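Mandelate racemase/muconate lactonizing enzyme (Jannaschia sp., PDB 4J3Z) is of uncertain substrate specificity but probably acts as an isomerase of the enolase superfamily, abstracting a proton next to a substrate carboxylate. Local coordinates at residues 343-348 with 371-376; 5-10 with 57-62; 36-41 with 365-370. All blocks are in the same frame, centred on the assembly; numbering follows the deposited sequence.

Contact 1 of 3, residues 343-348 with 371-376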
loop_
_atom_site.group_PDB
_atom_site.type_symbol
_atom_site.label_atom_id
_atom_site.label_comp_id
_atom_site.label_asym_id
_atom_site.label_seq_id
_atom_site.Cartn_x
_atom_site.Cartn_y
_atom_site.Cartn_z
ATOM N N GLU D 343 -1.843 50.451 -4.996
ATOM C CA GLU D 343 -1.822 51.191 -6.269
ATOM C C GLU D 343 -0.997 52.491 -6.204
ATOM O O GLU D 343 -0.671 53.081 -7.236
ATOM C CB GLU D 343 -3.259 51.482 -6.737
ATOM C CG GLU D 343 -3.405 51.990 -8.167
ATOM C CD GLU D 343 -3.059 50.953 -9.232
ATOM O OE1 GLU D 343 -3.249 49.733 -9.004
ATOM O OE2 GLU D 343 -2.614 51.370 -10.317
ATOM N N ALA D 344 -0.663 52.927 -4.993
ATOM C CA ALA D 344 0.197 54.097 -4.796
ATOM C C ALA D 344 1.678 53.722 -4.746
ATOM O O ALA D 344 2.519 54.440 -5.304
ATOM C CB ALA D 344 -0.196 54.838 -3.519
ATOM N N LEU D 345 1.996 52.614 -4.071
ATOM C CA LEU D 345 3.400 52.225 -3.844
ATOM C C LEU D 345 4.167 51.996 -5.149
ATOM O O LEU D 345 5.340 52.354 -5.251
ATOM C CB LEU D 345 3.516 51.009 -2.903
ATOM C CG LEU D 345 4.932 50.559 -2.472
ATOM C CD1 LEU D 345 5.812 51.717 -1.996
ATOM C CD2 LEU D 345 4.876 49.477 -1.408
ATOM N N VAL D 346 3.497 51.414 -6.139
ATOM C CA VAL D 346 4.082 51.230 -7.468
ATOM C C VAL D 346 3.244 51.951 -8.530
ATOM O O VAL D 346 2.095 52.325 -8.270
ATOM C CB VAL D 346 4.212 49.728 -7.831
ATOM C CG1 VAL D 346 5.322 49.056 -7.023
ATOM C CG2 VAL D 346 2.888 49.005 -7.636
ATOM N N THR D 347 3.822 52.177 -9.710
ATOM C CA THR D 347 3.013 52.472 -10.895
ATOM C C THR D 347 3.128 51.289 -11.870
ATOM O O THR D 347 4.232 50.850 -12.195
ATOM C CB THR D 347 3.367 53.813 -11.583
ATOM O OG1 THR D 347 4.608 53.698 -12.293
ATOM C CG2 THR D 347 3.441 54.970 -10.561
ATOM N N GLY D 348 1.986 50.755 -12.296
ATOM C CA GLY D 348 1.968 49.609 -13.212
ATOM C C GLY D 348 1.278 48.371 -12.667
ATOM O O GLY D 348 1.045 47.409 -13.396
ATOM N N ASP D 371 9.851 55.959 -5.139
ATOM C CA ASP D 371 10.712 56.126 -3.967
ATOM C C ASP D 371 10.087 56.927 -2.814
ATOM O O ASP D 371 10.182 56.525 -1.641
ATOM C CB ASP D 371 12.067 56.703 -4.384
ATOM C CG ASP D 371 13.008 55.643 -4.971
ATOM O OD1 ASP D 371 12.744 54.429 -4.815
ATOM O OD2 ASP D 371 14.024 56.029 -5.582
ATOM N N ALA D 372 9.436 58.040 -3.148
ATOM C CA ALA D 372 8.850 58.928 -2.146
ATOM C C ALA D 372 7.794 58.223 -1.287
ATOM O O ALA D 372 7.795 58.359 -0.066
ATOM C CB ALA D 372 8.280 60.174 -2.809
ATOM N N ILE D 373 6.908 57.463 -1.929
ATOM C CA ILE D 373 5.917 56.637 -1.235
ATOM C C ILE D 373 6.599 55.584 -0.372
ATOM O O ILE D 373 6.281 55.431 0.813
ATOM C CB ILE D 373 4.943 55.973 -2.237
ATOM C CG1 ILE D 373 4.175 57.045 -3.027
ATOM C CG2 ILE D 373 3.966 55.038 -1.529
ATOM C CD1 ILE D 373 3.393 58.028 -2.170
ATOM N N ALA D 374 7.550 54.873 -0.976
ATOM C CA ALA D 374 8.352 53.875 -0.277
ATOM C C ALA D 374 8.907 54.422 1.032
ATOM O O ALA D 374 8.601 53.894 2.096
ATOM C CB ALA D 374 9.487 53.379 -1.177
ATOM N N ASN D 375 9.708 55.485 0.946
ATOM C CA ASN D 375 10.440 56.023 2.103
ATOM C C ASN D 375 9.549 56.601 3.201
ATOM O O ASN D 375 9.750 56.310 4.384
ATOM C CB ASN D 375 11.500 57.042 1.650
ATOM C CG ASN D 375 12.615 56.400 0.830
ATOM O OD1 ASN D 375 12.991 55.237 1.056
ATOM N ND2 ASN D 375 13.154 57.153 -0.125
ATOM N N ALA D 376 8.558 57.402 2.808
ATOM C CA ALA D 376 7.593 57.980 3.751
ATOM C C ALA D 376 6.909 56.927 4.627
ATOM O O ALA D 376 6.481 57.217 5.749
ATOM C CB ALA D 376 6.549 58.797 2.995
#
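Leu345 and Ile373 meet methyl to methyl where segment 343-348 comes up against helix 371-376. The side-chain packing runs through one branch of the leucine: Leu345 CD1 lies 3.8 Å from Ile373 CG2 and reaches on to Ala374 CB at 4.1 Å. A chi1 of -175° turns CG of Leu345 away from its own N and delivers CD1 to the second helix.

A second set of contacts puts side chains against backbone. Leu345 CD1 sits 3.7 Å from Ala374 N, so the methyl lies against the helix backbone as well as against a side chain. In return, Ile373 CG2 rests on Leu345 CA at 3.7 Å. The other branch of the isoleucine goes a different way, bringing CG1 to 3.8 Å from Ala344 O.

The polar links lie just outside. Ala344 O takes a hydrogen bond from the side chain of Asn370, the residue immediately before helix 371-376, and Asp371 forms a salt bridge with Arg28 of strand 24-31. Leu345 also packs on Val12, Trp24 and Leu26.

Between the segments themselves the chemistry is wholly van der Waals. It therefore depends on shape rather than direction, and directional links come from next to it: Asn370 ties the start of the helix to Ala344, and Asp371 ties it to the N-terminal sheet.

Contact 2 of 3, residues 5-10 with 57-62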
loop_
_atom_site.group_PDB
_atom_site.type_symbol
_atom_site.label_atom_id
_atom_site.label_comp_id
_atom_site.label_asym_id
_atom_site.label_seq_id
_atom_site.Cartn_x
_atom_site.Cartn_y
_atom_site.Cartn_z
ATOM N N ASP D 5 24.629 43.788 -9.683
ATOM C CA ASP D 5 25.614 44.616 -8.984
ATOM C C ASP D 5 25.201 44.992 -7.558
ATOM O O ASP D 5 25.790 44.486 -6.597
ATOM C CB ASP D 5 25.961 45.867 -9.805
ATOM C CG ASP D 5 27.297 46.480 -9.410
ATOM O OD1 ASP D 5 27.907 46.041 -8.411
ATOM O OD2 ASP D 5 27.747 47.409 -10.106
ATOM N N THR D 6 24.208 45.877 -7.422
ATOM C CA THR D 6 23.803 46.390 -6.108
ATOM C C THR D 6 22.366 46.041 -5.723
ATOM O O THR D 6 21.515 45.761 -6.579
ATOM C CB THR D 6 23.943 47.925 -5.991
ATOM O OG1 THR D 6 22.911 48.557 -6.757
ATOM C CG2 THR D 6 25.340 48.420 -6.441
ATOM N N LEU D 7 22.115 46.082 -4.416
ATOM C CA LEU D 7 20.815 45.799 -3.865
ATOM C C LEU D 7 20.377 46.881 -2.879
ATOM O O LEU D 7 21.122 47.274 -1.990
ATOM C CB LEU D 7 20.833 44.434 -3.176
ATOM C CG LEU D 7 19.602 44.007 -2.373
ATOM C CD1 LEU D 7 18.373 43.900 -3.258
ATOM C CD2 LEU D 7 19.883 42.689 -1.668
ATOM N N ASP D 8 19.157 47.367 -3.060
ATOM C CA ASP D 8 18.533 48.223 -2.064
ATOM C C ASP D 8 17.303 47.501 -1.568
ATOM O O ASP D 8 16.544 46.947 -2.362
ATOM C CB ASP D 8 18.179 49.586 -2.657
ATOM C CG ASP D 8 19.372 50.272 -3.294
ATOM O OD1 ASP D 8 20.520 50.075 -2.821
ATOM O OD2 ASP D 8 19.160 51.017 -4.273
ATOM N N ILE D 9 17.144 47.468 -0.251
ATOM C CA ILE D 9 16.010 46.802 0.389
ATOM C C ILE D 9 15.134 47.880 1.013
ATOM O O ILE D 9 15.653 48.804 1.653
ATOM C CB ILE D 9 16.464 45.788 1.474
ATOM C CG1 ILE D 9 17.445 44.756 0.891
ATOM C CG2 ILE D 9 15.268 45.090 2.115
ATOM C CD1 ILE D 9 17.941 43.733 1.894
ATOM N N PHE D 10 13.820 47.753 0.811
ATOM C CA PHE D 10 12.816 48.658 1.385
ATOM C C PHE D 10 11.892 47.914 2.354
ATOM O O PHE D 10 11.254 46.918 1.989
ATOM C CB PHE D 10 11.958 49.303 0.282
ATOM C CG PHE D 10 12.719 50.227 -0.633
ATOM C CD1 PHE D 10 12.914 51.563 -0.294
ATOM C CD2 PHE D 10 13.224 49.769 -1.844
ATOM C CE1 PHE D 10 13.601 52.421 -1.136
ATOM C CE2 PHE D 10 13.923 50.623 -2.690
ATOM C CZ PHE D 10 14.108 51.951 -2.334
ATOM N N ASP D 57 22.952 38.915 2.703
ATOM C CA ASP D 57 23.853 37.749 2.724
ATOM C C ASP D 57 23.669 36.887 1.470
ATOM O O ASP D 57 24.652 36.577 0.793
ATOM C CB ASP D 57 23.639 36.923 4.002
ATOM C CG ASP D 57 24.804 35.995 4.318
ATOM O OD1 ASP D 57 25.037 35.036 3.547
ATOM O OD2 ASP D 57 25.475 36.213 5.357
ATOM N N VAL D 58 22.413 36.533 1.161
ATOM C CA VAL D 58 22.065 35.644 0.033
ATOM C C VAL D 58 22.490 36.230 -1.321
ATOM O O VAL D 58 23.059 35.528 -2.167
ATOM C CB VAL D 58 20.546 35.292 0.033
ATOM C CG1 VAL D 58 20.115 34.592 -1.252
ATOM C CG2 VAL D 58 20.178 34.438 1.249
ATOM N N PHE D 59 22.227 37.520 -1.509
ATOM C CA PHE D 59 22.590 38.240 -2.726
ATOM C C PHE D 59 24.107 38.283 -2.922
ATOM O O PHE D 59 24.620 37.881 -3.976
ATOM C CB PHE D 59 21.988 39.653 -2.674
ATOM C CG PHE D 59 22.438 40.563 -3.789
ATOM C CD1 PHE D 59 21.864 40.477 -5.057
ATOM C CD2 PHE D 59 23.427 41.520 -3.564
ATOM C CE1 PHE D 59 22.272 41.319 -6.078
ATOM C CE2 PHE D 59 23.844 42.364 -4.582
ATOM C CZ PHE D 59 23.265 42.264 -5.841
ATOM N N THR D 60 24.822 38.754 -1.904
ATOM C CA THR D 60 26.282 38.906 -1.962
ATOM C C THR D 60 26.993 37.561 -2.173
ATOM O O THR D 60 27.931 37.450 -2.978
ATOM C CB THR D 60 26.807 39.603 -0.684
ATOM O OG1 THR D 60 26.185 40.895 -0.556
ATOM C CG2 THR D 60 28.340 39.775 -0.714
ATOM N N ARG D 61 26.516 36.537 -1.472
ATOM C CA ARG D 61 27.191 35.245 -1.449
ATOM C C ARG D 61 26.952 34.360 -2.684
ATOM O O ARG D 61 27.771 33.488 -2.965
ATOM C CB ARG D 61 26.824 34.496 -0.171
ATOM C CG ARG D 61 27.806 33.412 0.228
ATOM C CD ARG D 61 27.346 32.702 1.488
ATOM N NE ARG D 61 27.261 33.607 2.635
ATOM C CZ ARG D 61 28.295 33.993 3.374
ATOM N NH1 ARG D 61 29.522 33.564 3.103
ATOM N NH2 ARG D 61 28.102 34.819 4.392
ATOM N N HIS D 62 25.850 34.586 -3.413
ATOM C CA HIS D 62 25.483 33.727 -4.555
ATOM C C HIS D 62 25.093 34.447 -5.847
ATOM O O HIS D 62 24.993 33.806 -6.897
ATOM C CB HIS D 62 24.292 32.820 -4.215
ATOM C CG HIS D 62 24.340 32.205 -2.855
ATOM N ND1 HIS D 62 25.168 31.147 -2.544
ATOM C CD2 HIS D 62 23.618 32.462 -1.740
ATOM C CE1 HIS D 62 24.973 30.800 -1.283
ATOM N NE2 HIS D 62 24.030 31.574 -0.777
#
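Phe59 lays one face of its ring against Leu7 CB, which stands 4.0 Å from the ring centroid and only 15° off the normal, a CH-pi contact displaced toward the CD2-CE2 rim. The side chains run antiparallel past one another, and Leu7 CD2 ends up 3.8 Å from Phe59 CB, at the root of the ring. Phe59 has CG anti to its backbone N (chi1 172°), which sends the ring from the helix to the strand. Its far edge meets backbone there: Asp5 O lies near the ring plane, 3.4 Å from Phe59 CZ, so the carbonyl oxygen faces the slightly positive ring hydrogens. That carbonyl belongs to a classic beta bulge, in which Asp5 and Thr6 both face Thr30. Were Phe59 an alanine, Leu7 would probably lose the ring it lies over and a gap would open beside the carbonyl of Asp5.

On another side of the same helix, Asp57 and Arg61, one turn apart, form a salt bridge that Arg61 makes side-on. Arg61 NE reaches Asp57 OD1 at 2.8 Å, and Arg61 NH2 reaches Asp57 OD2 at 3.1 Å. Both residues also bond to a second subunit, Asp57 to Gly47 N and Arg61 to Asn382 O of that chain, so this face of the helix belongs to the oligomer interface.

Over these short segments strand 5-10 and helix 57-62 run antiparallel (174°), their axes 9.7 Å apart at the closest. Leu98 of helix 89-109 touches both Leu7 and Phe59, and Leu7 also packs on Val27 and Val29 of strand 24-31, so the contact joins sheet and helices within the N-terminal domain.

Contact 3 of 3, residues 36-41 with 365-370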
loop_
_atom_site.group_PDB
_atom_site.type_symbol
_atom_site.label_atom_id
_atom_site.label_comp_id
_atom_site.label_asym_id
_atom_site.label_seq_id
_atom_site.Cartn_x
_atom_site.Cartn_y
_atom_site.Cartn_z
ATOM N N THR D 36 17.172 47.886 -13.618
ATOM C CA THR D 36 16.697 47.621 -12.263
ATOM C C THR D 36 15.492 46.680 -12.274
ATOM O O THR D 36 14.595 46.798 -13.120
ATOM C CB THR D 36 16.271 48.914 -11.532
ATOM O OG1 THR D 36 15.169 49.512 -12.224
ATOM C CG2 THR D 36 17.421 49.930 -11.453
ATOM N N GLY D 37 15.471 45.760 -11.318
ATOM C CA GLY D 37 14.357 44.856 -11.155
ATOM C C GLY D 37 13.802 44.928 -9.753
ATOM O O GLY D 37 14.555 45.138 -8.797
ATOM N N LEU D 38 12.482 44.759 -9.635
ATOM C CA LEU D 38 11.823 44.696 -8.333
ATOM C C LEU D 38 11.490 43.263 -7.938
ATOM O O LEU D 38 11.141 42.444 -8.788
ATOM C CB LEU D 38 10.551 45.552 -8.310
ATOM C CG LEU D 38 10.665 47.063 -8.060
ATOM C CD1 LEU D 38 9.273 47.669 -8.052
ATOM C CD2 LEU D 38 11.381 47.378 -6.753
ATOM N N GLY D 39 11.614 42.971 -6.645
ATOM C CA GLY D 39 11.281 41.662 -6.089
ATOM C C GLY D 39 10.770 41.799 -4.663
ATOM O O GLY D 39 11.070 42.783 -3.985
ATOM N N GLU D 40 10.000 40.812 -4.211
ATOM C CA GLU D 40 9.420 40.848 -2.880
ATOM C C GLU D 40 9.661 39.550 -2.100
ATOM O O GLU D 40 9.439 38.445 -2.613
ATOM C CB GLU D 40 7.926 41.197 -2.953
ATOM C CG GLU D 40 7.219 41.190 -1.614
ATOM C CD GLU D 40 5.996 42.094 -1.554
ATOM O OE1 GLU D 40 5.522 42.590 -2.602
ATOM O OE2 GLU D 40 5.507 42.305 -0.427
ATOM N N VAL D 41 10.109 39.717 -0.856
ATOM C CA VAL D 41 10.418 38.626 0.051
ATOM C C VAL D 41 9.228 38.368 0.974
ATOM O O VAL D 41 8.621 39.306 1.526
ATOM C CB VAL D 41 11.666 38.957 0.904
ATOM C CG1 VAL D 41 11.984 37.846 1.897
ATOM C CG2 VAL D 41 12.870 39.264 0.018
ATOM N N LEU D 365 8.107 43.093 -15.069
ATOM C CA LEU D 365 6.885 42.898 -14.303
ATOM C C LEU D 365 5.904 44.032 -14.554
ATOM O O LEU D 365 4.740 43.959 -14.146
ATOM C CB LEU D 365 7.190 42.721 -12.807
ATOM C CG LEU D 365 8.032 41.497 -12.444
ATOM C CD1 LEU D 365 8.467 41.527 -10.982
ATOM C CD2 LEU D 365 7.287 40.207 -12.758
ATOM N N GLY D 366 6.387 45.068 -15.242
ATOM C CA GLY D 366 5.584 46.231 -15.624
ATOM C C GLY D 366 5.347 47.174 -14.460
ATOM O O GLY D 366 4.522 48.091 -14.552
ATOM N N ILE D 367 6.064 46.938 -13.362
ATOM C CA ILE D 367 5.920 47.741 -12.145
ATOM C C ILE D 367 7.208 48.485 -11.801
ATOM O O ILE D 367 8.290 47.898 -11.747
ATOM C CB ILE D 367 5.436 46.902 -10.933
ATOM C CG1 ILE D 367 6.306 45.645 -10.743
ATOM C CG2 ILE D 367 3.973 46.514 -11.110
ATOM C CD1 ILE D 367 6.054 44.890 -9.457
ATOM N N THR D 368 7.081 49.792 -11.604
ATOM C CA THR D 368 8.177 50.600 -11.090
ATOM C C THR D 368 7.819 50.952 -9.652
ATOM O O THR D 368 6.644 51.106 -9.326
ATOM C CB THR D 368 8.375 51.873 -11.943
ATOM O OG1 THR D 368 8.531 51.506 -13.320
ATOM C CG2 THR D 368 9.607 52.662 -11.515
ATOM N N LEU D 369 8.823 51.036 -8.784
ATOM C CA LEU D 369 8.618 51.557 -7.443
ATOM C C LEU D 369 8.625 53.081 -7.488
ATOM O O LEU D 369 9.235 53.671 -8.376
ATOM C CB LEU D 369 9.694 51.033 -6.494
ATOM C CG LEU D 369 9.497 51.269 -4.997
ATOM C CD1 LEU D 369 8.401 50.387 -4.422
ATOM C CD2 LEU D 369 10.801 51.053 -4.260
ATOM N N ASN D 370 7.918 53.706 -6.543
ATOM C CA ASN D 370 7.934 55.161 -6.365
ATOM C C ASN D 370 8.629 55.446 -5.050
ATOM O O ASN D 370 8.067 55.208 -3.971
ATOM C CB ASN D 370 6.510 55.731 -6.306
ATOM C CG ASN D 370 5.631 55.250 -7.444
ATOM O OD1 ASN D 370 6.033 55.255 -8.605
ATOM N ND2 ASN D 370 4.411 54.852 -7.113
#
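The side chain of Leu38 lies roughly perpendicular to that of Leu369, the first pointing off its strand into the second. Leu38 places both methyls on the base of its partner: CD1 is 3.7 Å and CD2 4.0 Å from Leu369 CB. The leucine is stretched out beyond CG, with CD1 anti to CA (chi2 -179°), and this takes CD1 as far as the backbone of the other segment. There it lies 3.5 Å from Leu369 N and 3.8 Å from Ile367 O, fitting in along the chain between the two residues. Ile367 comes from the side, its CD1 a looser 4.5 Å from Leu38 CD1.

Leu365 approaches a different part of the strand. Its CD1 touches the backbone of Leu38, 3.6 Å from the carbonyl oxygen, rather than its side chain. Leu38 is thus approached at both ends, by Leu365 at the main chain and by Ile367 and Leu369 at the methyls.

Polar ties run beside this apolar centre. The carboxylate of Asp104 accepts the backbone N of Leu38 on one oxygen and that of Leu365 on the other, joining the two segments through a third residue. Glu40 in turn bonds to the backbone N of Gly314 and Glu317, and Val316 of helix 315-327 packs on Leu38 and Ile367.

This is the seam between the two domains characteristic of the enolase superfamily: the third strand of the N-terminal capping domain lies against the returning C-terminal chain and a helix of the barrel domain.

Contact 3 is the buried one of the three; contacts 1 and 2 are partly buried and lie farther from the centre of the chain. Contacts 2 and 3 use the two outermost strands of the same three-stranded sheet. Contacts 1 and 3 share the small sheet of 346-347 with 368-369, whose second strand leads directly into helix 371-376. Phe10, from the strand of contact 2, ties in both: it packs on Asp371 and Ala374 of contact 1 and on Leu369 of contact 3. Aliphatic packing serves contacts 1 and 3, where the C-terminal chain returns, whereas contact 2 adds an aromatic face within the N-terminal domain and is the one whose segments another subunit touches.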